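PDB 5XEM: cysteine synthase from Fusobacterium nucleatum subsp. nucleatum strain ATCC 25586, which probably makes L-cysteine and acetate from O-acetyl-L-serine and hydrogen sulfide, using pyridoxal 5'-phosphate, and can also release hydrogen sulfide from L-cysteine. Local coordinates for residues Ile25-Val34 against Phe275-Lys283; Asn170-Thr179 against Leu196-Glu205. All blocks are in the same frame, centred on the assembly; numbering follows the deposited sequence.

In the fold
Both interactions belong to the larger, mixed sheet of this PLP enzyme, and their centres are about 13 Å apart. Interaction 2 pairs two neighbouring strands of that sheet, whereas interaction 1 lays helix 269-284 against strand 31-36 and the turn before it. The helix joins them directly: Tyr-281 CE1 lies 3.4 Å from Phe-202 CZ, and Ala-278 CA lies 3.6 Å from Ile-176 CD1. The cofactor is met at the C-terminal end of strand 174-178, where Thr-179 CA is 3.5 Å from PLP O3P. Interaction 1 is farther from that site; in it the side chain of Phe-275 is about 9 Å from that of Ser-270, which binds PLP.

Interaction 1. Residues Ile25-Val34 against Phe275-Lys283; sequences IDTFGNEIYV and FKAALDYSK
Ser-282 is gripped by two polar groups of the turn that precedes strand 31-36. Its OG donates to Thr-27 O over 2.7 Å. The same OG accepts from Asn-30 ND2 over 2.9 Å, in a nearly straight bond (166°) lying in the amide plane of Asn-30. Setting OG opposite the backbone N of its own residue (chi1 -176°) turns it to the turn and brings it within bonding distance of both. Thr-27 O receives a second donor, Asn-30 N, from the opposite face of its carbonyl plane.

Beside these bonds, Lys-283 lays its aliphatic chain over one face of the Phe-28 ring, CB standing 3.9 Å from the ring centroid in a CH-pi contact. The opposite face carries Asp-26 O, displaced toward the rim. Leu-279 CD2 meets Ile-32 CD1 at 3.7 Å and also approaches Asp-26 O. Farther down the strand, Ile-32 CG2 approaches Phe-275 CE1 at 3.7 Å, and Val-34 CG2 meets the same part of the ring.

In fold terms, the helical segment 275-283 packs on the mixed sheet and runs nearly antiparallel to strand 31-34, 165° between their directions, while the type I' turn Thr-27 to Asn-30 folds against the C-terminal part of the helix, at Leu-279, Ser-282 and Lys-283. A second shell holds the turn: Thr-27 OG1 donates to Asn-30 O, Asp-26 OD1 takes Phe-28 N in an Asx turn, and Asn-30 OD1 accepts from the backbone N atoms of Lys-288 and Leu-290. Met-255 and Leu-259 of helix 249-263 pack on Phe-275.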
loop_
_atom_site.group_PDB
_atom_site.type_symbol
_atom_site.label_atom_id
_atom_site.label_comp_id
_atom_site.label_asym_id
_atom_site.label_seq_id
_atom_site.Cartn_x
_atom_site.Cartn_y
_atom_site.Cartn_z
ATOM N N ILE A 25 -4.424 -3.319 21.666
ATOM C CA ILE A 25 -5.435 -4.342 21.837
ATOM C C ILE A 25 -4.969 -5.339 22.887
ATOM O O ILE A 25 -3.806 -5.747 22.877
ATOM C CB ILE A 25 -5.681 -5.091 20.510
ATOM C CG1 ILE A 25 -6.243 -4.142 19.455
ATOM C CG2 ILE A 25 -6.639 -6.253 20.695
ATOM C CD1 ILE A 25 -6.339 -4.780 18.089
ATOM N N ASP A 26 -5.865 -5.754 23.783
ATOM C CA ASP A 26 -5.469 -6.704 24.831
ATOM C C ASP A 26 -5.111 -8.025 24.189
ATOM O O ASP A 26 -5.912 -8.579 23.462
ATOM C CB ASP A 26 -6.605 -6.920 25.840
ATOM C CG ASP A 26 -6.162 -7.725 27.064
ATOM O OD1 ASP A 26 -4.966 -8.060 27.162
ATOM O OD2 ASP A 26 -7.021 -8.011 27.922
ATOM N N THR A 27 -3.918 -8.539 24.466
ATOM C CA THR A 27 -3.455 -9.814 23.886
ATOM C C THR A 27 -3.237 -10.921 24.959
ATOM O O THR A 27 -2.584 -11.960 24.709
ATOM C CB THR A 27 -2.211 -9.597 22.971
ATOM O OG1 THR A 27 -1.088 -9.122 23.731
ATOM C CG2 THR A 27 -2.545 -8.564 21.858
ATOM N N PHE A 28 -3.831 -10.679 26.134
ATOM C CA PHE A 28 -3.980 -11.682 27.197
ATOM C C PHE A 28 -2.661 -12.236 27.696
ATOM O O PHE A 28 -2.513 -13.453 27.878
ATOM C CB PHE A 28 -4.914 -12.804 26.739
ATOM C CG PHE A 28 -6.194 -12.294 26.147
ATOM C CD1 PHE A 28 -7.112 -11.621 26.938
ATOM C CD2 PHE A 28 -6.453 -12.429 24.784
ATOM C CE1 PHE A 28 -8.285 -11.110 26.388
ATOM C CE2 PHE A 28 -7.623 -11.928 24.232
ATOM C CZ PHE A 28 -8.535 -11.266 25.029
ATOM N N GLY A 29 -1.708 -11.338 27.921
ATOM C CA GLY A 29 -0.409 -11.711 28.468
ATOM C C GLY A 29 0.513 -12.536 27.575
ATOM O O GLY A 29 1.469 -13.145 28.055
ATOM N N ASN A 30 0.240 -12.559 26.272
ATOM C CA ASN A 30 1.202 -13.069 25.293
ATOM C C ASN A 30 1.516 -11.959 24.314
ATOM O O ASN A 30 0.740 -11.043 24.191
ATOM C CB ASN A 30 0.616 -14.258 24.560
ATOM C CG ASN A 30 0.304 -15.410 25.493
ATOM O OD1 ASN A 30 1.199 -15.894 26.205
ATOM N ND2 ASN A 30 -0.953 -15.864 25.489
ATOM N N GLU A 31 2.648 -12.045 23.624
ATOM C CA GLU A 31 3.016 -11.027 22.635
ATOM C C GLU A 31 2.572 -11.488 21.238
ATOM O O GLU A 31 2.918 -12.595 20.799
ATOM C CB GLU A 31 4.516 -10.785 22.675
ATOM C CG GLU A 31 4.999 -10.301 24.029
ATOM C CD GLU A 31 6.471 -9.959 24.040
ATOM O OE1 GLU A 31 7.302 -10.832 23.714
ATOM O OE2 GLU A 31 6.803 -8.803 24.372
ATOM N N ILE A 32 1.786 -10.652 20.558
ATOM C CA ILE A 32 1.360 -10.939 19.191
ATOM C C ILE A 32 2.033 -9.952 18.238
ATOM O O ILE A 32 1.975 -8.745 18.451
ATOM C CB ILE A 32 -0.163 -10.856 19.004
ATOM C CG1 ILE A 32 -0.883 -11.800 19.979
ATOM C CG2 ILE A 32 -0.524 -11.226 17.559
ATOM C CD1 ILE A 32 -2.393 -11.855 19.816
ATOM N N TYR A 33 2.704 -10.504 17.237
ATOM C CA TYR A 33 3.373 -9.737 16.174
ATOM C C TYR A 33 2.649 -10.026 14.866
ATOM O O TYR A 33 2.368 -11.188 14.568
ATOM C CB TYR A 33 4.817 -10.194 16.029
ATOM C CG TYR A 33 5.654 -9.923 17.250
ATOM C CD1 TYR A 33 6.294 -8.695 17.418
ATOM C CD2 TYR A 33 5.813 -10.888 18.239
ATOM C CE1 TYR A 33 7.052 -8.434 18.545
ATOM C CE2 TYR A 33 6.585 -10.642 19.365
ATOM C CZ TYR A 33 7.189 -9.415 19.511
ATOM O OH TYR A 33 7.956 -9.162 20.624
ATOM N N VAL A 34 2.365 -8.991 14.084
ATOM C CA VAL A 34 1.682 -9.171 12.810
ATOM C C VAL A 34 2.714 -8.927 11.710
ATOM O O VAL A 34 3.397 -7.907 11.703
ATOM C CB VAL A 34 0.486 -8.214 12.685
ATOM C CG1 VAL A 34 -0.217 -8.358 11.339
ATOM C CG2 VAL A 34 -0.500 -8.447 13.836
ATOM N N PHE A 275 -6.196 -12.818 12.804
ATOM C CA PHE A 275 -5.887 -12.141 14.034
ATOM C C PHE A 275 -6.910 -12.510 15.110
ATOM O O PHE A 275 -6.551 -12.725 16.249
ATOM C CB PHE A 275 -5.846 -10.618 13.858
ATOM C CG PHE A 275 -5.303 -9.913 15.048
ATOM C CD1 PHE A 275 -3.939 -9.872 15.269
ATOM C CD2 PHE A 275 -6.152 -9.336 15.978
ATOM C CE1 PHE A 275 -3.436 -9.244 16.381
ATOM C CE2 PHE A 275 -5.651 -8.709 17.109
ATOM C CZ PHE A 275 -4.289 -8.663 17.305
ATOM N N LYS A 276 -8.175 -12.615 14.746
ATOM C CA LYS A 276 -9.209 -12.990 15.717
ATOM C C LYS A 276 -8.959 -14.413 16.231
ATOM O O LYS A 276 -9.045 -14.678 17.437
ATOM C CB LYS A 276 -10.594 -12.846 15.081
ATOM C CG LYS A 276 -11.722 -13.508 15.845
ATOM C CD LYS A 276 -11.947 -12.922 17.224
ATOM C CE LYS A 276 -13.173 -13.589 17.848
ATOM N NZ LYS A 276 -13.065 -13.577 19.332
ATOM N N ALA A 277 -8.613 -15.314 15.322
ATOM C CA ALA A 277 -8.287 -16.690 15.689
ATOM C C ALA A 277 -7.068 -16.704 16.605
ATOM O O ALA A 277 -6.991 -17.511 17.553
ATOM C CB ALA A 277 -8.027 -17.525 14.449
ATOM N N ALA A 278 -6.106 -15.820 16.341
ATOM C CA ALA A 278 -4.912 -15.719 17.184
ATOM C C ALA A 278 -5.224 -15.199 18.561
ATOM O O ALA A 278 -4.604 -15.639 19.540
ATOM C CB ALA A 278 -3.844 -14.839 16.545
ATOM N N LEU A 279 -6.134 -14.236 18.633
ATOM C CA LEU A 279 -6.554 -13.683 19.921
ATOM C C LEU A 279 -7.287 -14.732 20.727
ATOM O O LEU A 279 -7.091 -14.807 21.920
ATOM C CB LEU A 279 -7.470 -12.499 19.736
ATOM C CG LEU A 279 -6.844 -11.125 19.628
ATOM C CD1 LEU A 279 -7.946 -10.060 19.673
ATOM C CD2 LEU A 279 -5.865 -10.871 20.763
ATOM N N ASP A 280 -8.143 -15.524 20.078
ATOM C CA ASP A 280 -8.842 -16.615 20.758
ATOM C C ASP A 280 -7.851 -17.633 21.288
ATOM O O ASP A 280 -7.984 -18.095 22.425
ATOM C CB ASP A 280 -9.806 -17.333 19.822
ATOM C CG ASP A 280 -11.001 -16.521 19.469
ATOM O OD1 ASP A 280 -11.222 -15.463 20.096
ATOM O OD2 ASP A 280 -11.744 -16.945 18.559
ATOM N N TYR A 281 -6.859 -17.978 20.474
ATOM C CA TYR A 281 -5.798 -18.883 20.886
ATOM C C TYR A 281 -5.027 -18.311 22.067
ATOM O O TYR A 281 -4.799 -19.014 23.063
ATOM C CB TYR A 281 -4.855 -19.213 19.732
ATOM C CG TYR A 281 -3.760 -20.166 20.151
ATOM C CD1 TYR A 281 -3.963 -21.538 20.132
ATOM C CD2 TYR A 281 -2.534 -19.687 20.614
ATOM C CE1 TYR A 281 -2.970 -22.418 20.545
ATOM C CE2 TYR A 281 -1.535 -20.558 21.030
ATOM C CZ TYR A 281 -1.763 -21.915 20.997
ATOM O OH TYR A 281 -0.763 -22.770 21.384
ATOM N N SER A 282 -4.653 -17.038 21.980
ATOM C CA SER A 282 -3.871 -16.403 23.030
ATOM C C SER A 282 -4.658 -16.305 24.352
ATOM O O SER A 282 -4.101 -16.550 25.420
ATOM C CB SER A 282 -3.395 -15.032 22.592
ATOM O OG SER A 282 -2.564 -14.447 23.568
ATOM N N LYS A 283 -5.942 -15.987 24.276
ATOM C CA LYS A 283 -6.816 -16.061 25.457
ATOM C C LYS A 283 -6.923 -17.492 26.043
ATOM O O LYS A 283 -6.876 -17.656 27.264
ATOM C CB LYS A 283 -8.205 -15.515 25.157
ATOM C CG LYS A 283 -9.072 -15.373 26.411
ATOM C CD LYS A 283 -10.251 -14.428 26.199
ATOM C CE LYS A 283 -10.830 -13.898 27.517
ATOM N NZ LYS A 283 -11.855 -14.798 28.121
#

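Interaction 2. Residues Asn170-Thr179 against Leu196-Glu205; sequences NKVDVFICGT and LPNIKTFPVE. With PLP (pyridoxal-5'-phosphate), chain D.
Thr-179 and Pro-203 make the tightest carbon contact between the two segments, CG2 of the threonine lying only 3.4 Å from CB of the proline, with both side chains pointing the same way. At the same end Val-204 O is held twice, by Thr-179 N at 3.0 Å and by Thr-179 OG1 at 2.9 Å. Placing OG1 between the backbone N and carbonyl carbon of its own residue (chi1 63°) turns it to Val-204 O. The hydroxyl stands 41° out of the carbonyl plane. One step inward, Ile-176 CG2 presses on Val-204 CG2 at 3.5 Å. On the same face Val-174 CG1 meets the edge of the Phe-202 ring, 3.7 Å from CE1, while Ile-176 CG1 comes to that ring obliquely.

The two strands run parallel in register, from Val-174 with Lys-200 to Gly-178 with Val-204, and with helix 183-195 they form a beta-alpha-beta crossover in the Rossmann-like sheet of this family. On the face carrying Phe-175 and Thr-201, Thr-188 and Leu-192 of that helix, with Ile-164 of helix 151-167, pack on Phe-175, and Thr-201 CG2 lies at the edge of its ring. The crossover starts at the cofactor: Gly-178 and Thr-179 line the PLP pocket, and Gly-180 N and Ser-184 OG hydrogen-bond to PLP.

Near the strand starts, Val-172, Leu-196 and Ile-199 still form an apolar cluster, Leu-196 CD1 resting against Val-172 CB at 3.9 Å. The loose side is confined to exposed Asn-170, Asn-198 and the end of Lys-200. Lys-200 pairs through its backbone N with Asp-173 O, whereas its chain bends away into solvent, where NZ makes a weak bond to Asn-198 O.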
loop_
_atom_site.group_PDB
_atom_site.type_symbol
_atom_site.label_atom_id
_atom_site.label_comp_id
_atom_site.label_asym_id
_atom_site.label_seq_id
_atom_site.Cartn_x
_atom_site.Cartn_y
_atom_site.Cartn_z
ATOM N N ASN A 170 15.021 -16.032 16.289
ATOM C CA ASN A 170 14.657 -17.424 16.533
ATOM C C ASN A 170 13.808 -17.697 17.754
ATOM O O ASN A 170 13.761 -18.833 18.212
ATOM C CB ASN A 170 15.911 -18.298 16.575
ATOM C CG ASN A 170 16.676 -18.241 15.295
ATOM O OD1 ASN A 170 16.091 -18.258 14.217
ATOM N ND2 ASN A 170 17.992 -18.143 15.396
ATOM N N LYS A 171 13.109 -16.681 18.251
ATOM C CA LYS A 171 12.207 -16.846 19.381
ATOM C C LYS A 171 10.766 -16.710 18.921
ATOM O O LYS A 171 10.168 -15.630 18.968
ATOM C CB LYS A 171 12.537 -15.840 20.481
ATOM C CG LYS A 171 13.916 -16.051 21.095
ATOM C CD LYS A 171 14.013 -17.314 21.959
ATOM C CE LYS A 171 13.634 -17.082 23.430
ATOM N NZ LYS A 171 12.173 -16.904 23.730
ATOM N N VAL A 172 10.216 -17.830 18.476
ATOM C CA VAL A 172 8.840 -17.888 18.013
ATOM C C VAL A 172 8.178 -19.130 18.571
ATOM O O VAL A 172 8.666 -20.255 18.354
ATOM C CB VAL A 172 8.773 -17.918 16.475
ATOM C CG1 VAL A 172 7.342 -17.637 15.998
ATOM C CG2 VAL A 172 9.742 -16.910 15.893
ATOM N N ASP A 173 7.085 -18.927 19.297
ATOM C CA ASP A 173 6.327 -20.013 19.932
ATOM C C ASP A 173 5.134 -20.492 19.139
ATOM O O ASP A 173 4.827 -21.687 19.148
ATOM C CB ASP A 173 5.851 -19.557 21.306
ATOM C CG ASP A 173 7.005 -19.232 22.210
ATOM O OD1 ASP A 173 7.860 -20.120 22.396
ATOM O OD2 ASP A 173 7.080 -18.080 22.688
ATOM N N VAL A 174 4.466 -19.572 18.440
ATOM C CA VAL A 174 3.248 -19.912 17.720
ATOM C C VAL A 174 3.188 -19.117 16.375
ATOM O O VAL A 174 3.604 -17.990 16.320
ATOM C CB VAL A 174 2.009 -19.579 18.568
ATOM C CG1 VAL A 174 0.742 -19.977 17.822
ATOM C CG2 VAL A 174 2.053 -20.285 19.944
ATOM N N PHE A 175 2.718 -19.757 15.314
ATOM C CA PHE A 175 2.519 -19.111 14.014
ATOM C C PHE A 175 1.096 -19.441 13.605
ATOM O O PHE A 175 0.694 -20.607 13.662
ATOM C CB PHE A 175 3.533 -19.659 12.995
ATOM C CG PHE A 175 3.260 -19.251 11.567
ATOM C CD1 PHE A 175 3.386 -17.924 11.184
ATOM C CD2 PHE A 175 2.900 -20.200 10.609
ATOM C CE1 PHE A 175 3.135 -17.526 9.874
ATOM C CE2 PHE A 175 2.662 -19.815 9.295
ATOM C CZ PHE A 175 2.768 -18.472 8.935
ATOM N N ILE A 176 0.314 -18.423 13.226
ATOM C CA ILE A 176 -1.084 -18.607 12.878
ATOM C C ILE A 176 -1.268 -17.924 11.535
ATOM O O ILE A 176 -0.866 -16.766 11.385
ATOM C CB ILE A 176 -2.047 -18.048 13.957
ATOM C CG1 ILE A 176 -1.918 -18.898 15.239
ATOM C CG2 ILE A 176 -3.490 -18.058 13.446
ATOM C CD1 ILE A 176 -2.567 -18.347 16.479
ATOM N N CYS A 177 -1.857 -18.648 10.572
ATOM C CA CYS A 177 -1.953 -18.187 9.193
ATOM C C CYS A 177 -3.276 -18.596 8.548
ATOM O O CYS A 177 -3.720 -19.748 8.689
ATOM C CB CYS A 177 -0.784 -18.766 8.391
ATOM S SG CYS A 177 -0.566 -18.084 6.741
ATOM N N GLY A 178 -3.906 -17.658 7.846
ATOM C CA GLY A 178 -5.126 -17.953 7.127
ATOM C C GLY A 178 -4.843 -18.835 5.931
ATOM O O GLY A 178 -3.731 -18.822 5.416
ATOM N N THR A 179 -5.837 -19.596 5.479
ATOM C CA THR A 179 -5.668 -20.500 4.343
ATOM C C THR A 179 -6.678 -20.284 3.220
ATOM O O THR A 179 -7.855 -19.959 3.450
ATOM C CB THR A 179 -5.751 -22.001 4.764
ATOM O OG1 THR A 179 -7.065 -22.290 5.305
ATOM C CG2 THR A 179 -4.666 -22.304 5.787
ATOM N N LEU A 196 12.683 -24.768 14.609
ATOM C CA LEU A 196 12.142 -24.695 15.954
ATOM C C LEU A 196 11.161 -25.857 16.154
ATOM O O LEU A 196 9.970 -25.734 15.874
ATOM C CB LEU A 196 11.420 -23.350 16.182
ATOM C CG LEU A 196 12.210 -22.076 15.879
ATOM C CD1 LEU A 196 11.301 -20.851 15.938
ATOM C CD2 LEU A 196 13.374 -21.918 16.845
ATOM N N PRO A 197 11.650 -27.001 16.663
ATOM C CA PRO A 197 10.776 -28.182 16.748
ATOM C C PRO A 197 9.629 -28.103 17.769
ATOM O O PRO A 197 8.690 -28.898 17.671
ATOM C CB PRO A 197 11.750 -29.297 17.122
ATOM C CG PRO A 197 12.818 -28.603 17.910
ATOM C CD PRO A 197 12.993 -27.264 17.221
ATOM N N ASN A 198 9.688 -27.164 18.718
ATOM C CA ASN A 198 8.593 -26.963 19.680
ATOM C C ASN A 198 7.540 -25.911 19.248
ATOM O O ASN A 198 6.563 -25.678 19.969
ATOM C CB ASN A 198 9.138 -26.568 21.059
ATOM C CG ASN A 198 10.026 -27.645 21.680
ATOM O OD1 ASN A 198 9.726 -28.845 21.617
ATOM N ND2 ASN A 198 11.126 -27.212 22.274
ATOM N N ILE A 199 7.737 -25.281 18.090
ATOM C CA ILE A 199 6.796 -24.249 17.622
ATOM C C ILE A 199 5.476 -24.932 17.269
ATOM O O ILE A 199 5.484 -26.040 16.700
ATOM C CB ILE A 199 7.358 -23.471 16.398
ATOM C CG1 ILE A 199 6.544 -22.194 16.138
ATOM C CG2 ILE A 199 7.390 -24.335 15.147
ATOM C CD1 ILE A 199 7.038 -21.395 14.950
ATOM N N LYS A 200 4.371 -24.287 17.640
ATOM C CA LYS A 200 3.027 -24.683 17.223
ATOM C C LYS A 200 2.619 -23.844 15.987
ATOM O O LYS A 200 2.821 -22.625 15.974
ATOM C CB LYS A 200 2.020 -24.485 18.364
ATOM C CG LYS A 200 2.335 -25.248 19.672
ATOM C CD LYS A 200 2.286 -26.753 19.476
ATOM C CE LYS A 200 2.571 -27.507 20.784
ATOM N NZ LYS A 200 4.048 -27.691 21.006
ATOM N N THR A 201 2.061 -24.502 14.970
ATOM C CA THR A 201 1.654 -23.840 13.723
ATOM C C THR A 201 0.196 -24.180 13.393
ATOM O O THR A 201 -0.169 -25.383 13.366
ATOM C CB THR A 201 2.589 -24.233 12.559
ATOM O OG1 THR A 201 2.550 -25.658 12.346
ATOM C CG2 THR A 201 4.038 -23.808 12.843
ATOM N N PHE A 202 -0.628 -23.141 13.178
ATOM C CA PHE A 202 -2.060 -23.323 12.989
ATOM C C PHE A 202 -2.583 -22.594 11.744
ATOM O O PHE A 202 -2.379 -21.381 11.641
ATOM C CB PHE A 202 -2.847 -22.787 14.179
ATOM C CG PHE A 202 -2.425 -23.350 15.516
ATOM C CD1 PHE A 202 -1.441 -22.726 16.261
ATOM C CD2 PHE A 202 -3.051 -24.474 16.038
ATOM C CE1 PHE A 202 -1.057 -23.234 17.488
ATOM C CE2 PHE A 202 -2.671 -24.983 17.279
ATOM C CZ PHE A 202 -1.688 -24.358 18.006
ATOM N N PRO A 203 -3.284 -23.326 10.851
ATOM C CA PRO A 203 -4.056 -22.723 9.788
ATOM C C PRO A 203 -5.402 -22.233 10.310
ATOM O O PRO A 203 -5.923 -22.783 11.313
ATOM C CB PRO A 203 -4.234 -23.882 8.810
ATOM C CG PRO A 203 -4.383 -25.072 9.696
ATOM C CD PRO A 203 -3.518 -24.787 10.895
ATOM N N VAL A 204 -5.968 -21.212 9.646
ATOM C CA VAL A 204 -7.291 -20.726 9.945
ATOM C C VAL A 204 -8.136 -20.890 8.685
ATOM O O VAL A 204 -7.655 -20.663 7.572
ATOM C CB VAL A 204 -7.306 -19.228 10.370
ATOM C CG1 VAL A 204 -8.711 -18.853 10.845
ATOM C CG2 VAL A 204 -6.223 -18.919 11.417
ATOM N N GLU A 205 -9.375 -21.319 8.859
ATOM C CA GLU A 205 -10.334 -21.389 7.752
ATOM C C GLU A 205 -11.621 -20.675 8.144
ATOM O O GLU A 205 -11.835 -20.363 9.324
ATOM C CB GLU A 205 -10.568 -22.862 7.358
ATOM C CG GLU A 205 -11.373 -23.676 8.353
ATOM C CD GLU A 205 -11.561 -25.127 7.927
ATOM O OE1 GLU A 205 -11.175 -25.477 6.786
ATOM O OE2 GLU A 205 -12.107 -25.911 8.737
HETATM N N1 PLP D . -5.911 -13.899 2.507
HETATM C C2 PLP D . -6.026 -13.314 1.304
HETATM C C2A PLP D . -6.426 -11.841 1.210
HETATM C C3 PLP D . -5.759 -14.030 0.123
HETATM O O3 PLP D . -5.866 -13.412 -1.080
HETATM C C4 PLP D . -5.387 -15.370 0.192
HETATM C C4A PLP D . -5.095 -16.182 -1.059
HETATM C C5 PLP D . -5.273 -15.946 1.464
HETATM C C6 PLP D . -5.535 -15.177 2.597
HETATM C C5A PLP D . -4.862 -17.387 1.673
HETATM O O4P PLP D . -3.435 -17.556 1.355
HETATM P P PLP D . -2.815 -18.952 0.803
HETATM O O1P PLP D . -1.391 -18.878 0.836
HETATM O O2P PLP D . -3.402 -19.099 -0.514
HETATM O O3P PLP D . -3.411 -19.979 1.700
#